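Local coordinates for blue-light-activated histidine kinase 2 (Erythrobacter litoralis HTCC2594, PDB 4R38), which senses blue light through its N-terminal flavin-binding LOV domain, the part in this structure, and acts as a histidine kinase that transfers phosphate from ATP to protein histidine, at residues L77-I91 with N103-C117. Residues are numbered along the deposited sequence; the frame is centred on the assembly and turned at random.
Sequences LAKAIRNCEEVEETI and NHLLMGPLEDQDEKC. With RBF (riboflavin), chain E.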
loop_
_atom_site.group_PDB
_atom_site.type_symbol
_atom_site.label_atom_id
_atom_site.label_comp_id
_atom_site.label_asym_id
_atom_site.label_seq_id
_atom_site.Cartn_x
_atom_site.Cartn_y
_atom_site.Cartn_z
ATOM N N LEU A 77 -4.053 -7.011 -6.884
ATOM C CA LEU A 77 -4.272 -5.841 -6.088
ATOM C C LEU A 77 -5.247 -4.862 -6.732
ATOM O O LEU A 77 -6.169 -4.412 -6.092
ATOM C CB LEU A 77 -2.960 -5.138 -5.791
ATOM C CG LEU A 77 -1.904 -5.881 -4.953
ATOM C CD1 LEU A 77 -0.664 -5.005 -4.741
ATOM C CD2 LEU A 77 -2.429 -6.334 -3.647
ATOM N N ALA A 78 -5.013 -4.499 -7.989
ATOM C CA ALA A 78 -5.925 -3.580 -8.659
ATOM C C ALA A 78 -7.337 -4.138 -8.716
ATOM O O ALA A 78 -8.303 -3.404 -8.541
ATOM C CB ALA A 78 -5.426 -3.274 -10.073
ATOM N N LYS A 79 -7.468 -5.425 -9.007
ATOM C CA LYS A 79 -8.788 -6.048 -9.101
ATOM C C LYS A 79 -9.527 -5.963 -7.764
ATOM O O LYS A 79 -10.720 -5.623 -7.700
ATOM C CB LYS A 79 -8.640 -7.512 -9.520
ATOM C CG LYS A 79 -9.946 -8.184 -9.917
ATOM C CD LYS A 79 -9.727 -9.634 -10.332
ATOM C CE LYS A 79 -11.044 -10.326 -10.665
ATOM N NZ LYS A 79 -11.807 -9.625 -11.742
ATOM N N ALA A 80 -8.820 -6.252 -6.678
ATOM C CA ALA A 80 -9.408 -6.129 -5.353
ATOM C C ALA A 80 -9.910 -4.695 -5.102
ATOM O O ALA A 80 -11.005 -4.495 -4.606
ATOM C CB ALA A 80 -8.396 -6.537 -4.307
ATOM N N ILE A 81 -9.105 -3.699 -5.471
ATOM C CA ILE A 81 -9.510 -2.298 -5.301
ATOM C C ILE A 81 -10.772 -1.966 -6.108
ATOM O O ILE A 81 -11.690 -1.349 -5.578
ATOM C CB ILE A 81 -8.369 -1.332 -5.636
ATOM C CG1 ILE A 81 -7.303 -1.401 -4.535
ATOM C CG2 ILE A 81 -8.877 0.101 -5.790
ATOM C CD1 ILE A 81 -5.965 -0.808 -4.937
ATOM N N ARG A 82 -10.838 -2.401 -7.353
ATOM C CA ARG A 82 -11.996 -2.129 -8.208
ATOM C C ARG A 82 -13.277 -2.782 -7.673
ATOM O O ARG A 82 -14.374 -2.244 -7.837
ATOM C CB ARG A 82 -11.739 -2.612 -9.647
ATOM C CG ARG A 82 -10.591 -1.899 -10.400
ATOM C CD ARG A 82 -10.611 -2.156 -11.919
ATOM N NE ARG A 82 -10.363 -3.559 -12.232
ATOM C CZ ARG A 82 -9.173 -4.126 -12.394
ATOM N NH1 ARG A 82 -8.046 -3.423 -12.340
ATOM N NH2 ARG A 82 -9.111 -5.426 -12.632
ATOM N N ASN A 83 -13.133 -3.937 -7.021
ATOM C CA ASN A 83 -14.274 -4.708 -6.513
ATOM C C ASN A 83 -14.466 -4.590 -5.013
ATOM O O ASN A 83 -15.219 -5.377 -4.402
ATOM C CB ASN A 83 -14.110 -6.185 -6.889
ATOM C CG ASN A 83 -14.257 -6.415 -8.368
ATOM O OD1 ASN A 83 -15.370 -6.444 -8.892
ATOM N ND2 ASN A 83 -13.131 -6.571 -9.060
ATOM N N CYS A 84 -13.795 -3.596 -4.428
ATOM C CA CYS A 84 -13.858 -3.313 -2.991
ATOM C C CYS A 84 -13.730 -4.588 -2.129
ATOM O O CYS A 84 -14.527 -4.824 -1.211
ATOM C CB CYS A 84 -15.126 -2.526 -2.683
ATOM S SG CYS A 84 -15.181 -1.899 -0.974
ATOM N N GLU A 85 -12.700 -5.382 -2.429
ATOM C CA GLU A 85 -12.447 -6.685 -1.787
ATOM C C GLU A 85 -11.164 -6.683 -0.963
ATOM O O GLU A 85 -10.228 -5.935 -1.239
ATOM C CB GLU A 85 -12.289 -7.786 -2.836
ATOM C CG GLU A 85 -13.513 -8.113 -3.673
ATOM C CD GLU A 85 -13.213 -9.162 -4.754
ATOM O OE1 GLU A 85 -12.017 -9.429 -5.042
ATOM O OE2 GLU A 85 -14.181 -9.716 -5.323
ATOM N N GLU A 86 -11.120 -7.537 0.059
ATOM C CA GLU A 86 -9.889 -7.734 0.800
ATOM C C GLU A 86 -8.916 -8.498 -0.086
ATOM O O GLU A 86 -9.331 -9.316 -0.904
ATOM C CB GLU A 86 -10.144 -8.561 2.080
ATOM C CG GLU A 86 -11.105 -7.972 3.072
ATOM C CD GLU A 86 -11.246 -8.869 4.303
ATOM O OE1 GLU A 86 -10.850 -10.055 4.213
ATOM O OE2 GLU A 86 -11.731 -8.388 5.353
ATOM N N VAL A 87 -7.622 -8.248 0.081
ATOM C CA VAL A 87 -6.621 -8.983 -0.647
ATOM C C VAL A 87 -5.311 -9.052 0.130
ATOM O O VAL A 87 -4.987 -8.165 0.913
ATOM C CB VAL A 87 -6.356 -8.303 -2.029
ATOM C CG1 VAL A 87 -5.731 -6.930 -1.838
ATOM C CG2 VAL A 87 -5.505 -9.174 -2.927
ATOM N N GLU A 88 -4.569 -10.124 -0.111
ATOM C CA GLU A 88 -3.269 -10.332 0.491
ATOM C C GLU A 88 -2.313 -10.792 -0.626
ATOM O O GLU A 88 -2.649 -11.689 -1.386
ATOM C CB GLU A 88 -3.446 -11.369 1.610
ATOM C CG GLU A 88 -2.204 -11.802 2.329
ATOM C CD GLU A 88 -2.548 -12.551 3.621
ATOM O OE1 GLU A 88 -3.673 -13.089 3.726
ATOM O OE2 GLU A 88 -1.701 -12.593 4.530
ATOM N N GLU A 89 -1.152 -10.139 -0.748
ATOM C CA GLU A 89 -0.142 -10.440 -1.766
ATOM C C GLU A 89 1.245 -10.120 -1.220
ATOM O O GLU A 89 1.418 -9.140 -0.498
ATOM C CB GLU A 89 -0.328 -9.581 -3.032
ATOM C CG GLU A 89 -1.555 -9.877 -3.870
ATOM C CD GLU A 89 -1.485 -11.219 -4.570
ATOM O OE1 GLU A 89 -0.363 -11.675 -4.904
ATOM O OE2 GLU A 89 -2.565 -11.816 -4.784
ATOM N N THR A 90 2.236 -10.928 -1.595
ATOM C CA THR A 90 3.633 -10.592 -1.346
ATOM C C THR A 90 4.246 -10.020 -2.626
ATOM O O THR A 90 4.309 -10.702 -3.640
ATOM C CB THR A 90 4.404 -11.817 -0.873
ATOM O OG1 THR A 90 3.759 -12.345 0.296
ATOM C CG2 THR A 90 5.848 -11.459 -0.538
ATOM N N ILE A 91 4.699 -8.771 -2.558
ATOM C CA ILE A 91 5.087 -8.010 -3.747
ATOM C C ILE A 91 6.489 -7.407 -3.544
ATOM O O ILE A 91 6.863 -7.020 -2.436
ATOM C CB ILE A 91 4.028 -6.918 -4.026
ATOM C CG1 ILE A 91 4.203 -6.311 -5.412
ATOM C CG2 ILE A 91 4.028 -5.859 -2.901
ATOM C CD1 ILE A 91 3.053 -5.395 -5.823
ATOM N N ASN A 103 7.435 -7.303 0.347
ATOM C CA ASN A 103 6.435 -6.640 1.157
ATOM C C ASN A 103 5.204 -7.519 1.141
ATOM O O ASN A 103 4.613 -7.752 0.088
ATOM C CB ASN A 103 6.134 -5.272 0.544
ATOM C CG ASN A 103 5.124 -4.449 1.348
ATOM O OD1 ASN A 103 4.417 -4.941 2.263
ATOM N ND2 ASN A 103 5.055 -3.180 1.025
ATOM N N HIS A 104 4.850 -8.052 2.309
ATOM C CA HIS A 104 3.624 -8.815 2.455
ATOM C C HIS A 104 2.548 -7.816 2.809
ATOM O O HIS A 104 2.485 -7.315 3.923
ATOM C CB HIS A 104 3.767 -9.869 3.553
ATOM C CG HIS A 104 2.613 -10.821 3.635
ATOM N ND1 HIS A 104 2.771 -12.189 3.631
ATOM C CD2 HIS A 104 1.283 -10.594 3.749
ATOM C CE1 HIS A 104 1.585 -12.767 3.710
ATOM N NE2 HIS A 104 0.666 -11.822 3.785
ATOM N N LEU A 105 1.709 -7.526 1.828
ATOM C CA LEU A 105 0.685 -6.514 1.944
ATOM C C LEU A 105 -0.664 -7.183 2.200
ATOM O O LEU A 105 -1.019 -8.158 1.537
ATOM C CB LEU A 105 0.650 -5.714 0.632
ATOM C CG LEU A 105 -0.395 -4.625 0.423
ATOM C CD1 LEU A 105 -0.228 -3.431 1.353
ATOM C CD2 LEU A 105 -0.328 -4.159 -1.041
ATOM N N LEU A 106 -1.391 -6.682 3.184
ATOM C CA LEU A 106 -2.768 -7.085 3.434
ATOM C C LEU A 106 -3.595 -5.831 3.405
ATOM O O LEU A 106 -3.347 -4.913 4.178
ATOM C CB LEU A 106 -2.945 -7.729 4.812
ATOM C CG LEU A 106 -2.189 -9.015 5.034
ATOM C CD1 LEU A 106 -0.801 -8.705 5.550
ATOM C CD2 LEU A 106 -2.954 -9.860 6.037
ATOM N N MET A 107 -4.603 -5.784 2.553
ATOM C CA MET A 107 -5.414 -4.591 2.516
ATOM C C MET A 107 -6.849 -4.901 2.166
ATOM O O MET A 107 -7.203 -6.022 1.815
ATOM C CB MET A 107 -4.804 -3.588 1.528
ATOM C CG MET A 107 -4.943 -4.023 0.114
ATOM S SD MET A 107 -4.390 -2.820 -1.101
ATOM C CE MET A 107 -4.936 -3.564 -2.636
ATOM N N GLY A 108 -7.687 -3.893 2.339
ATOM C CA GLY A 108 -9.096 -4.023 2.079
ATOM C C GLY A 108 -9.848 -2.776 2.498
ATOM O O GLY A 108 -9.258 -1.796 2.951
ATOM N N PRO A 109 -11.165 -2.809 2.327
ATOM C CA PRO A 109 -12.011 -1.674 2.692
ATOM C C PRO A 109 -11.824 -1.330 4.161
ATOM O O PRO A 109 -11.801 -2.230 5.024
ATOM C CB PRO A 109 -13.427 -2.204 2.462
ATOM C CG PRO A 109 -13.267 -3.292 1.476
ATOM C CD PRO A 109 -11.950 -3.931 1.790
ATOM N N LEU A 110 -11.661 -0.039 4.429
ATOM C CA LEU A 110 -11.632 0.479 5.797
ATOM C C LEU A 110 -12.957 0.275 6.506
ATOM O O LEU A 110 -12.985 0.037 7.710
ATOM C CB LEU A 110 -11.301 1.976 5.780
ATOM C CG LEU A 110 -11.156 2.692 7.122
ATOM C CD1 LEU A 110 -10.051 2.067 7.960
ATOM C CD2 LEU A 110 -10.879 4.172 6.872
ATOM N N GLU A 111 -14.050 0.378 5.756
ATOM C CA GLU A 111 -15.395 0.450 6.324
ATOM C C GLU A 111 -16.307 -0.565 5.663
ATOM O O GLU A 111 -16.841 -0.320 4.584
ATOM C CB GLU A 111 -15.982 1.848 6.124
ATOM C CG GLU A 111 -15.295 2.937 6.928
ATOM C CD GLU A 111 -15.859 4.313 6.624
ATOM O OE1 GLU A 111 -16.123 4.579 5.434
ATOM O OE2 GLU A 111 -16.048 5.118 7.567
ATOM N N ASP A 112 -16.505 -1.687 6.345
ATOM C CA ASP A 112 -17.232 -2.828 5.805
ATOM C C ASP A 112 -18.588 -2.475 5.186
ATOM O O ASP A 112 -18.964 -3.030 4.155
ATOM C CB ASP A 112 -17.436 -3.855 6.919
ATOM C CG ASP A 112 -17.859 -5.207 6.394
ATOM O OD1 ASP A 112 -17.250 -5.677 5.410
ATOM O OD2 ASP A 112 -18.802 -5.797 6.966
ATOM N N GLN A 113 -19.312 -1.551 5.814
ATOM C CA GLN A 113 -20.683 -1.232 5.404
ATOM C C GLN A 113 -20.805 -0.063 4.430
ATOM O O GLN A 113 -21.916 0.289 4.024
ATOM C CB GLN A 113 -21.538 -0.922 6.636
ATOM C CG GLN A 113 -22.090 -2.143 7.343
ATOM C CD GLN A 113 -22.991 -2.982 6.451
ATOM O OE1 GLN A 113 -22.533 -3.920 5.796
ATOM N NE2 GLN A 113 -24.278 -2.647 6.419
ATOM N N ASP A 114 -19.683 0.542 4.055
ATOM C CA ASP A 114 -19.729 1.695 3.165
ATOM C C ASP A 114 -19.968 1.267 1.722
ATOM O O ASP A 114 -19.045 0.842 1.024
ATOM C CB ASP A 114 -18.456 2.532 3.277
ATOM C CG ASP A 114 -18.448 3.721 2.319
ATOM O OD1 ASP A 114 -19.532 4.152 1.861
ATOM O OD2 ASP A 114 -17.348 4.234 2.030
ATOM N N GLU A 115 -21.216 1.394 1.284
ATOM C CA GLU A 115 -21.608 1.018 -0.070
ATOM C C GLU A 115 -20.803 1.764 -1.129
ATOM O O GLU A 115 -20.605 1.254 -2.230
ATOM C CB GLU A 115 -23.094 1.297 -0.276
ATOM C CG GLU A 115 -23.476 2.742 -0.018
ATOM C CD GLU A 115 -24.931 3.020 -0.319
ATOM O OE1 GLU A 115 -25.234 3.417 -1.468
ATOM O OE2 GLU A 115 -25.767 2.842 0.597
ATOM N N LYS A 116 -20.347 2.969 -0.793
ATOM C CA LYS A 116 -19.539 3.774 -1.713
ATOM C C LYS A 116 -18.062 3.362 -1.702
ATOM O O LYS A 116 -17.305 3.753 -2.595
ATOM C CB LYS A 116 -19.670 5.267 -1.378
ATOM C CG LYS A 116 -21.091 5.830 -1.555
ATOM C CD LYS A 116 -21.593 5.648 -2.984
ATOM C CE LYS A 116 -22.955 6.293 -3.215
ATOM N NZ LYS A 116 -23.466 5.999 -4.591
ATOM N N CYS A 117 -17.673 2.583 -0.690
ATOM C CA CYS A 117 -16.300 2.067 -0.531
ATOM C C CYS A 117 -15.192 3.065 -0.864
ATOM O O CYS A 117 -14.417 2.886 -1.804
ATOM C CB CYS A 117 -16.122 0.803 -1.350
ATOM S SG CYS A 117 -14.491 0.024 -1.127
HETATM N N1 RBF E . 1.558 -1.488 -3.429
HETATM C C2 RBF E . 2.861 -1.730 -3.129
HETATM O O2 RBF E . 3.639 -2.036 -4.012
HETATM N N3 RBF E . 3.279 -1.634 -1.831
HETATM C C4 RBF E . 2.462 -1.215 -0.839
HETATM O O4 RBF E . 2.871 -1.129 0.342
HETATM C C4A RBF E . 1.114 -0.885 -1.130
HETATM N N5 RBF E . 0.244 -0.415 -0.199
HETATM C C5A RBF E . -1.020 -0.106 -0.533
HETATM C C6 RBF E . -1.960 0.370 0.425
HETATM C C7 RBF E . -3.265 0.705 0.072
HETATM C C7M RBF E . -4.192 1.209 1.207
HETATM C C8 RBF E . -3.679 0.547 -1.250
HETATM C C8M RBF E . -5.090 0.859 -1.751
HETATM C C9 RBF E . -2.797 0.077 -2.184
HETATM C C9A RBF E . -1.452 -0.270 -1.864
HETATM N N10 RBF E . -0.587 -0.708 -2.853
HETATM C C10 RBF E . 0.715 -1.032 -2.500
HETATM C "C1'" RBF E . -1.004 -0.968 -4.232
HETATM C "C2'" RBF E . -0.818 0.157 -5.244
HETATM O "O2'" RBF E . -1.120 1.340 -4.624
HETATM C "C3'" RBF E . -1.747 -0.085 -6.430
HETATM O "O3'" RBF E . -3.081 -0.012 -6.010
HETATM C "C4'" RBF E . -1.522 -1.458 -7.057
HETATM O "O4'" RBF E . -0.205 -1.595 -7.525
HETATM C "C5'" RBF E . -2.487 -1.688 -8.214
HETATM O "O5'" RBF E . -2.319 -0.680 -9.196
#
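M107 packs beside V87 of the antiparallel neighbour 87-91 and reaches on to helix 77-82. Its CG lies between backbone N and carbonyl carbon (chi1 70°) and the chain beyond is extended, which carries CE to 3.5 Å from V87 CG1 and 3.7 Å from I81 CG1, with L77 CD2 also touching it. The long, unbranched thioether suits this place: the methyl fills the seam between helix and sheet while SD rests 3.4 Å from riboflavin C8. Two residues along the same face, L105 sets its forked end against the isoalloxazine, CD1 3.4 Å from N5, and CD2 meets L77 CD1. N103 offers ND2 to riboflavin O4 in a weak bond, and the same nitrogen also bonds N93.

Paired backbone bonds at V87–M107, E89–L105 and I91–N103 fix the register. On the other face, H104 NE2 donates to the anti lone pair of E88 OE2 at 2.6 Å, the carboxylate turned 69° from the ring; imidazole gives the acid an N-H diagonally across the strands.

Ahead of strand 87-91, C84, at positive phi in the Schellman motif closing the helix, suits its place by bonding covalently to C117 (chi3 92°), while C84 SG also packs 3.4 Å from P109 CG. Chemically, this PAS-fold hairpin presents an apolar, sulfur-bearing wall to the flavin and an amide to its polar rim, while the disulfide ties the helix end to the loop leading into strand 119-128.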